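Local coordinates for protein cyanuric acid amidohydrolase (Azorhizobium caulinodans, PDB 4NQ3) that hydrolytically opens the s-triazine ring of cyanuric acid to give 1-carboxybiuret, a step in the breakdown of atrazine and melamine, at residues R111-D116 with G233-V238; A250-V255 with L269-A274; A257-V262 with G292-K297. One frame throughout, in Å; residues are numbered along the deposited sequence.

Contact 1: R111-D116 with G233-V238; sequences RAHTPD and GHEIVV. With SO4 (sulfate ion), chain F; SO4 (sulfate ion), chain D.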
loop_
_atom_site.group_PDB
_atom_site.type_symbol
_atom_site.label_atom_id
_atom_site.label_comp_id
_atom_site.label_asym_id
_atom_site.label_seq_id
_atom_site.Cartn_x
_atom_site.Cartn_y
_atom_site.Cartn_z
ATOM N N ARG A 111 5.894 21.007 29.879
ATOM C CA ARG A 111 6.489 19.860 29.211
ATOM C C ARG A 111 7.122 18.974 30.254
ATOM O O ARG A 111 7.373 19.432 31.360
ATOM C CB ARG A 111 7.547 20.290 28.192
ATOM C CG ARG A 111 8.478 21.244 28.783
ATOM C CD ARG A 111 9.778 21.334 28.078
ATOM N NE ARG A 111 10.561 22.376 28.733
ATOM C CZ ARG A 111 11.620 22.968 28.199
ATOM N NH1 ARG A 111 12.017 22.616 26.978
ATOM N NH2 ARG A 111 12.265 23.928 28.873
ATOM N N ALA A 112 7.432 17.737 29.871
ATOM C CA ALA A 112 8.135 16.786 30.724
ATOM C C ALA A 112 8.624 15.632 29.857
ATOM O O ALA A 112 8.068 15.389 28.785
ATOM C CB ALA A 112 7.240 16.283 31.838
ATOM N N HIS A 113 9.646 14.920 30.338
ATOM C CA HIS A 113 10.289 13.808 29.624
ATOM C C HIS A 113 10.244 12.599 30.524
ATOM O O HIS A 113 9.863 12.702 31.699
ATOM C CB HIS A 113 11.740 14.148 29.285
ATOM C CG HIS A 113 11.868 15.424 28.523
ATOM N ND1 HIS A 113 12.192 15.472 27.181
ATOM C CD2 HIS A 113 11.649 16.705 28.908
ATOM C CE1 HIS A 113 12.191 16.735 26.781
ATOM N NE2 HIS A 113 11.862 17.502 27.809
ATOM N N THR A 114 10.645 11.452 30.007
ATOM C CA THR A 114 10.751 10.297 30.873
ATOM C C THR A 114 11.992 9.492 30.530
ATOM O O THR A 114 12.600 9.666 29.465
ATOM C CB THR A 114 9.529 9.369 30.785
ATOM O OG1 THR A 114 9.631 8.554 29.604
ATOM C CG2 THR A 114 8.242 10.151 30.808
ATOM N N PRO A 115 12.408 8.630 31.462
ATOM C CA PRO A 115 13.525 7.762 31.123
ATOM C C PRO A 115 13.069 6.789 30.063
ATOM O O PRO A 115 11.856 6.675 29.809
ATOM C CB PRO A 115 13.821 7.031 32.430
ATOM C CG PRO A 115 13.105 7.813 33.479
ATOM C CD PRO A 115 11.900 8.365 32.813
ATOM N N ASP A 116 14.013 6.032 29.527
ATOM C CA ASP A 116 13.684 5.006 28.574
ATOM C C ASP A 116 12.663 4.051 29.184
ATOM O O ASP A 116 12.599 3.870 30.406
ATOM C CB ASP A 116 14.952 4.288 28.151
ATOM C CG ASP A 116 15.707 5.048 27.069
ATOM O OD1 ASP A 116 15.331 6.226 26.800
ATOM O OD2 ASP A 116 16.682 4.472 26.507
ATOM N N GLY A 233 11.776 6.503 25.077
ATOM C CA GLY A 233 10.970 7.023 26.180
ATOM C C GLY A 233 9.711 7.783 25.755
ATOM O O GLY A 233 9.065 7.435 24.751
ATOM N N HIS A 234 9.336 8.797 26.536
ATOM C CA HIS A 234 8.141 9.593 26.240
ATOM C C HIS A 234 8.419 11.097 26.225
ATOM O O HIS A 234 9.293 11.578 26.952
ATOM C CB HIS A 234 7.026 9.326 27.266
ATOM C CG HIS A 234 6.680 7.881 27.448
ATOM N ND1 HIS A 234 7.413 7.038 28.252
ATOM C CD2 HIS A 234 5.680 7.129 26.930
ATOM C CE1 HIS A 234 6.879 5.829 28.223
ATOM N NE2 HIS A 234 5.824 5.855 27.428
ATOM N N GLU A 235 7.671 11.836 25.403
ATOM C CA GLU A 235 7.620 13.301 25.514
ATOM C C GLU A 235 6.215 13.684 25.934
ATOM O O GLU A 235 5.248 13.214 25.349
ATOM C CB GLU A 235 7.975 13.979 24.210
ATOM C CG GLU A 235 9.209 13.380 23.568
ATOM C CD GLU A 235 10.472 14.173 23.865
ATOM O OE1 GLU A 235 11.002 14.810 22.919
ATOM O OE2 GLU A 235 10.944 14.136 25.034
ATOM N N ILE A 236 6.099 14.522 26.953
ATOM C CA ILE A 236 4.798 14.963 27.419
ATOM C C ILE A 236 4.647 16.482 27.273
ATOM O O ILE A 236 5.535 17.257 27.667
ATOM C CB ILE A 236 4.572 14.570 28.875
ATOM C CG1 ILE A 236 4.340 13.066 28.983
ATOM C CG2 ILE A 236 3.371 15.299 29.445
ATOM C CD1 ILE A 236 5.597 12.267 28.915
ATOM N N VAL A 237 3.518 16.909 26.715
ATOM C CA VAL A 237 3.214 18.327 26.637
ATOM C C VAL A 237 1.796 18.546 27.107
ATOM O O VAL A 237 0.869 18.013 26.504
ATOM C CB VAL A 237 3.357 18.855 25.205
ATOM C CG1 VAL A 237 3.027 20.315 25.164
ATOM C CG2 VAL A 237 4.765 18.634 24.729
ATOM N N VAL A 238 1.631 19.323 28.177
ATOM C CA VAL A 238 0.313 19.645 28.734
ATOM C C VAL A 238 -0.130 21.048 28.310
ATOM O O VAL A 238 0.583 22.015 28.535
ATOM C CB VAL A 238 0.322 19.574 30.278
ATOM C CG1 VAL A 238 -0.940 20.143 30.854
ATOM C CG2 VAL A 238 0.542 18.169 30.760
HETATM S S SO4 F . 11.200 16.346 33.382
HETATM O O1 SO4 F . 10.477 16.368 34.657
HETATM O O2 SO4 F . 12.622 16.064 33.580
HETATM O O3 SO4 F . 10.647 15.283 32.550
HETATM O O4 SO4 F . 11.050 17.653 32.732
HETATM S S SO4 D . 10.709 24.389 32.181
HETATM O O1 SO4 D . 11.776 23.930 33.079
HETATM O O2 SO4 D . 9.557 24.923 32.923
HETATM O O3 SO4 D . 11.255 25.425 31.293
HETATM O O4 SO4 D . 10.253 23.226 31.413
#
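Ala112 and Ile236 form a hydrogen-bonded antiparallel pair, Ala112 N to Ile236 O at 2.9 Å and Ile236 N to Ala112 O at 2.8 Å, in strands whose directions lie 163° apart. On either side of it, Arg111 faces Val237 and His113 faces Glu235 in non-hydrogen-bonded pairs, with these four side chains on one face of the sheet. Ala112 and Ile236 turn to the other face, where Ala134 and Ala138 of helix 125-141 pack on them.

His113 ND1 reaches Glu235 OE2 at 2.8 Å, but the bond is weak: its N-H...O angle is bent to 118°, and the oxygen comes in obliquely to the ring. Each group has a second partner, His113 NE2 with Glu73 O and Glu235 OE1 with Leu76 N. A bend in the Glu235 chain at its second torsion carries the carboxylate back toward the ring.

Beyond the strand end, Thr114 OG1 sits between its own backbone N and carbonyl carbon (chi1 79°). It receives His234 ND1 at 3.0 Å, lying in the plane of that ring at its edge, takes a weak bond from His234 N, and donates to Pro115 O at 2.9 Å. The methyl branch, CG2, lies against His234 CB and Ile236 CD1. At the opposite end the extended Arg111 side chain leaves the pair and binds a sulfate (chain D), probably from the crystallisation liquor, NE to O4 at 2.8 Å and NH2 to O3.

The chemistry implies that the Thr114 hydroxyl and Gln127, one at each ring nitrogen, together fix the rotation of the His234 ring. Acceptors near both ring nitrogens, one of them only weakly bonded, would be expected to favour a protonated His113, on the same face where Glu235 adjoins the active-site Lys156.

Contact 2: A250-V255 with L269-A274; sequences AIAHGV and LSALGA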
loop_
_atom_site.group_PDB
_atom_site.type_symbol
_atom_site.label_atom_id
_atom_site.label_comp_id
_atom_site.label_asym_id
_atom_site.label_seq_id
_atom_site.Cartn_x
_atom_site.Cartn_y
_atom_site.Cartn_z
ATOM N N ALA A 250 -6.221 31.351 23.907
ATOM C CA ALA A 250 -6.893 30.403 24.805
ATOM C C ALA A 250 -7.045 29.041 24.128
ATOM O O ALA A 250 -6.847 28.907 22.909
ATOM C CB ALA A 250 -8.235 30.913 25.224
ATOM N N ILE A 251 -7.410 28.031 24.907
ATOM C CA ILE A 251 -7.610 26.709 24.337
ATOM C C ILE A 251 -8.930 26.183 24.841
ATOM O O ILE A 251 -9.297 26.425 25.987
ATOM C CB ILE A 251 -6.453 25.736 24.703
ATOM C CG1 ILE A 251 -6.592 24.405 23.967
ATOM C CG2 ILE A 251 -6.358 25.528 26.219
ATOM C CD1 ILE A 251 -5.389 23.484 24.131
ATOM N N ALA A 252 -9.664 25.513 23.963
ATOM C CA ALA A 252 -10.906 24.846 24.323
ATOM C C ALA A 252 -10.817 23.447 23.745
ATOM O O ALA A 252 -10.008 23.213 22.845
ATOM C CB ALA A 252 -12.099 25.596 23.779
ATOM N N HIS A 253 -11.614 22.513 24.258
ATOM C CA HIS A 253 -11.574 21.132 23.763
ATOM C C HIS A 253 -12.921 20.458 23.901
ATOM O O HIS A 253 -13.773 20.910 24.662
ATOM C CB HIS A 253 -10.547 20.292 24.522
ATOM C CG HIS A 253 -11.088 19.709 25.788
ATOM N ND1 HIS A 253 -11.188 20.433 26.959
ATOM C CD2 HIS A 253 -11.588 18.478 26.060
ATOM C CE1 HIS A 253 -11.714 19.668 27.903
ATOM N NE2 HIS A 253 -11.966 18.477 27.383
ATOM N N GLY A 254 -13.065 19.322 23.226
ATOM C CA GLY A 254 -14.275 18.524 23.286
ATOM C C GLY A 254 -13.987 17.111 22.817
ATOM O O GLY A 254 -12.873 16.819 22.379
ATOM N N VAL A 255 -14.977 16.227 22.916
ATOM C CA VAL A 255 -14.782 14.852 22.486
ATOM C C VAL A 255 -15.681 14.501 21.325
ATOM O O VAL A 255 -16.882 14.570 21.439
ATOM C CB VAL A 255 -15.054 13.869 23.616
ATOM C CG1 VAL A 255 -14.881 12.434 23.120
ATOM C CG2 VAL A 255 -14.121 14.143 24.772
ATOM N N LEU A 269 -14.979 26.520 19.268
ATOM C CA LEU A 269 -14.810 27.857 18.703
ATOM C C LEU A 269 -15.730 28.890 19.391
ATOM O O LEU A 269 -15.342 30.047 19.575
ATOM C CB LEU A 269 -15.053 27.816 17.197
ATOM C CG LEU A 269 -13.978 27.088 16.384
ATOM C CD1 LEU A 269 -14.455 26.781 14.985
ATOM C CD2 LEU A 269 -12.707 27.935 16.310
ATOM N N SER A 270 -16.946 28.488 19.762
ATOM C CA SER A 270 -17.825 29.375 20.529
ATOM C C SER A 270 -17.241 29.744 21.885
ATOM O O SER A 270 -17.207 30.917 22.260
ATOM C CB SER A 270 -19.184 28.743 20.740
ATOM O OG SER A 270 -20.038 29.083 19.676
ATOM N N ALA A 271 -16.790 28.737 22.623
ATOM C CA ALA A 271 -16.194 28.951 23.935
ATOM C C ALA A 271 -15.045 29.951 23.874
ATOM O O ALA A 271 -14.886 30.792 24.763
ATOM C CB ALA A 271 -15.720 27.633 24.502
ATOM N N LEU A 272 -14.255 29.844 22.807
ATOM C CA LEU A 272 -13.089 30.695 22.563
ATOM C C LEU A 272 -13.417 32.085 21.984
ATOM O O LEU A 272 -12.515 32.939 21.866
ATOM C CB LEU A 272 -12.141 29.980 21.611
ATOM C CG LEU A 272 -11.393 28.762 22.133
ATOM C CD1 LEU A 272 -10.764 28.020 20.960
ATOM C CD2 LEU A 272 -10.327 29.195 23.124
ATOM N N GLY A 273 -14.685 32.300 21.616
ATOM C CA GLY A 273 -15.108 33.548 20.999
ATOM C C GLY A 273 -14.430 33.808 19.660
ATOM O O GLY A 273 -14.119 34.946 19.291
ATOM N N ALA A 274 -14.182 32.732 18.929
ATOM C CA ALA A 274 -13.529 32.819 17.636
ATOM C C ALA A 274 -14.343 32.128 16.548
ATOM O O ALA A 274 -15.214 31.299 16.829
ATOM C CB ALA A 274 -12.143 32.216 17.721
#
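Leu272 carries this contact, laying its isobutyl group against the face of strand 249-256 that bears Ala250 and Ala252. Its two branches share the work. CD2 lies beside the Ala250 methyl, CB to CD2 3.4 Å, and also comes close to the peptide that leads into Ile251. CG and CD1 lie against the next methyl on the same face, Ala252 CB, at 3.6 Å from CG and 4.0 Å from CD1. With CG anti to its own carbonyl carbon (chi1 -70°), the side chain reaches over both methyls, and it also touches Val349 of strand 345-352. This is the close-packed part, in which Leu272 and Ala252 are buried; the side chains that meet are all apolar, and no hydrogen bond joins the segments.

The looser half lies one residue back. Ala271, on the exposed side of the helix, meets Ala252 methyl to methyl, with the two CB atoms 4.2 Å apart. Beyond Ala252 the strand diverges from the helix end, and His253 points to the far side, where its ring meets that of His151.

The chain turns out of the helix immediately after Leu272. Ala274 N bonds to Leu269 O at 3.0 Å and Gly273 N to Ser270 O at 2.9 Å, while Gly273 has a positive phi of 63°: a Schellman motif. Ile251, directed away from Leu272, packs on Leu239 and Met241 of strand 235-242. Helix 263-271 packs on one face of a four-stranded mixed sheet with strand order 1-4-2-3, Leu269 joining Leu272 on Val349, the layered helix-on-sheet build expected of this YjgF-like repeating unit.

Contact 3: A257-V262 with G292-K297; sequences ADAIDV and GRIRGK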
loop_
_atom_site.group_PDB
_atom_site.type_symbol
_atom_site.label_atom_id
_atom_site.label_comp_id
_atom_site.label_asym_id
_atom_site.label_seq_id
_atom_site.Cartn_x
_atom_site.Cartn_y
_atom_site.Cartn_z
ATOM N N ALA A 257 -17.792 12.129 19.375
ATOM C CA ALA A 257 -18.478 10.889 19.712
ATOM C C ALA A 257 -18.127 9.814 18.688
ATOM O O ALA A 257 -17.961 8.631 19.023
ATOM C CB ALA A 257 -19.947 11.120 19.767
ATOM N N ASP A 258 -18.014 10.237 17.432
ATOM C CA ASP A 258 -17.504 9.370 16.373
ATOM C C ASP A 258 -16.771 10.188 15.292
ATOM O O ASP A 258 -16.527 11.391 15.456
ATOM C CB ASP A 258 -18.625 8.529 15.759
ATOM C CG ASP A 258 -19.787 9.358 15.276
ATOM O OD1 ASP A 258 -19.557 10.509 14.842
ATOM O OD2 ASP A 258 -20.938 8.852 15.333
ATOM N N ALA A 259 -16.431 9.516 14.195
ATOM C CA ALA A 259 -15.534 10.065 13.185
ATOM C C ALA A 259 -16.144 11.231 12.420
ATOM O O ALA A 259 -15.429 11.970 11.753
ATOM C CB ALA A 259 -15.088 8.978 12.226
ATOM N N ILE A 260 -17.452 11.413 12.490
ATOM C CA ILE A 260 -18.026 12.536 11.766
ATOM C C ILE A 260 -18.734 13.510 12.700
ATOM O O ILE A 260 -19.533 14.349 12.263
ATOM C CB ILE A 260 -18.998 12.080 10.673
ATOM C CG1 ILE A 260 -20.105 11.219 11.269
ATOM C CG2 ILE A 260 -18.257 11.336 9.574
ATOM C CD1 ILE A 260 -21.068 10.739 10.251
ATOM N N ASP A 261 -18.409 13.419 13.985
ATOM C CA ASP A 261 -19.003 14.305 14.977
ATOM C C ASP A 261 -18.225 15.617 15.044
ATOM O O ASP A 261 -17.257 15.731 15.796
ATOM C CB ASP A 261 -19.036 13.626 16.346
ATOM C CG ASP A 261 -19.784 14.441 17.378
ATOM O OD1 ASP A 261 -20.682 15.218 16.970
ATOM O OD2 ASP A 261 -19.480 14.301 18.588
ATOM N N VAL A 262 -18.639 16.600 14.247
ATOM C CA VAL A 262 -17.867 17.836 14.103
ATOM C C VAL A 262 -18.387 18.909 15.041
ATOM O O VAL A 262 -17.898 20.038 15.018
ATOM C CB VAL A 262 -17.874 18.375 12.648
ATOM C CG1 VAL A 262 -16.930 17.567 11.756
ATOM C CG2 VAL A 262 -19.285 18.386 12.095
ATOM N N GLY A 292 -16.870 -1.695 13.928
ATOM C CA GLY A 292 -16.849 -1.828 12.490
ATOM C C GLY A 292 -17.928 -1.000 11.836
ATOM O O GLY A 292 -18.093 -1.058 10.617
ATOM N N ARG A 293 -18.618 -0.181 12.628
ATOM C CA ARG A 293 -19.708 0.642 12.097
ATOM C C ARG A 293 -19.588 2.100 12.526
ATOM O O ARG A 293 -19.052 2.399 13.591
ATOM C CB ARG A 293 -21.084 0.101 12.544
ATOM C CG ARG A 293 -21.296 -1.401 12.373
ATOM C CD ARG A 293 -22.749 -1.821 12.610
ATOM N NE ARG A 293 -23.001 -3.195 12.145
ATOM C CZ ARG A 293 -23.589 -3.524 10.983
ATOM N NH1 ARG A 293 -24.023 -2.586 10.140
ATOM N NH2 ARG A 293 -23.756 -4.805 10.663
ATOM N N ILE A 294 -20.087 3.001 11.679
ATOM C CA ILE A 294 -20.334 4.382 12.074
ATOM C C ILE A 294 -21.828 4.688 11.907
ATOM O O ILE A 294 -22.362 4.657 10.784
ATOM C CB ILE A 294 -19.493 5.375 11.250
ATOM C CG1 ILE A 294 -18.009 5.007 11.356
ATOM C CG2 ILE A 294 -19.772 6.813 11.695
ATOM C CD1 ILE A 294 -17.088 5.894 10.561
ATOM N N ARG A 295 -22.483 4.978 13.037
ATOM C CA ARG A 295 -23.919 5.287 13.103
ATOM C C ARG A 295 -24.758 4.248 12.361
ATOM O O ARG A 295 -25.660 4.590 11.598
ATOM C CB ARG A 295 -24.183 6.699 12.569
ATOM C CG ARG A 295 -23.409 7.775 13.335
ATOM C CD ARG A 295 -23.775 9.190 12.939
ATOM N NE ARG A 295 -23.025 10.183 13.705
ATOM C CZ ARG A 295 -23.045 11.498 13.472
ATOM N NH1 ARG A 295 -23.775 11.977 12.472
ATOM N NH2 ARG A 295 -22.325 12.338 14.228
ATOM N N GLY A 296 -24.448 2.978 12.626
ATOM C CA GLY A 296 -25.139 1.829 12.081
ATOM C C GLY A 296 -24.572 1.308 10.771
ATOM O O GLY A 296 -24.796 0.146 10.420
ATOM N N LYS A 297 -23.812 2.147 10.065
ATOM C CA LYS A 297 -23.349 1.838 8.705
ATOM C C LYS A 297 -21.956 1.227 8.777
ATOM O O LYS A 297 -21.095 1.764 9.464
ATOM C CB LYS A 297 -23.322 3.107 7.847
ATOM C CG LYS A 297 -24.611 3.927 7.893
ATOM C CD LYS A 297 -25.811 3.180 7.320
ATOM C CE LYS A 297 -27.101 3.998 7.456
ATOM N NZ LYS A 297 -27.050 5.304 6.718
#
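An Asx turn at Asp258, set in a type I beta turn from Asp258 to Asp261, meets Arg295 at the tip of a beta hairpin whose type I' turn runs from Ile294 to Lys297. The link is a salt bridge. The Arg295 chain is extended (chi3 179°), which carries its guanidinium out to the carboxylate. Arg295 NE reaches Asp258 OD2 at 3.0 Å, fairly straight at 157°, close to the guanidinium plane and on the syn lone pair of the oxygen. Arg295 NH2 makes a weak bond to Asp258 OD1 (3.4 Å), in keeping with two planes that are not coplanar. OD1 also accepts Ile260 N at 3.3 Å from above the carboxylate plane, which closes the Asx turn.

Ile260 CG1 stands 3.7 Å over the centre of one guanidinium face and helps to keep it in place. Arg295 NH1 bonds to Gly326 O of a neighbouring subunit, so the side chain belongs to the tetramer interface as well. Beside the bridge, Ile294 CD1 touches Ala259 CB at 4.0 Å. A leucine in place of Asp258 would probably leave Arg295 NE and the Ile260 N-H without their acceptor and the guanidinium freer to swing. The Asp258 side chain lies about 9 Å from the bound magnesium ion. Further along the loop, Asp261 OD2 accepts Ala257 N on its anti lone pair at 2.9 Å, with an almost linear angle of 175°.

Overall arrangement
Along the chain from the N terminus, contact 1 comes first: it joins strand 106-113 to strand 235-242 and closes a loop of 116 residues that includes helix 125-141. Strand 235-242 is followed by strand 249-256, where contact 2 opens, so contacts 1 and 2 are in series, their centres about 26 Å apart. Contact 2 closes a short loop onto the end of helix 263-271. Contact 3 starts within that loop, at 257-262, and ends beyond it at the hairpin 292-297, so these two cross. They also touch, Val255 O lying 3.9 Å from Asp261 OD2. Contacts 1 and 3 lie on opposite sides of the chain's centre.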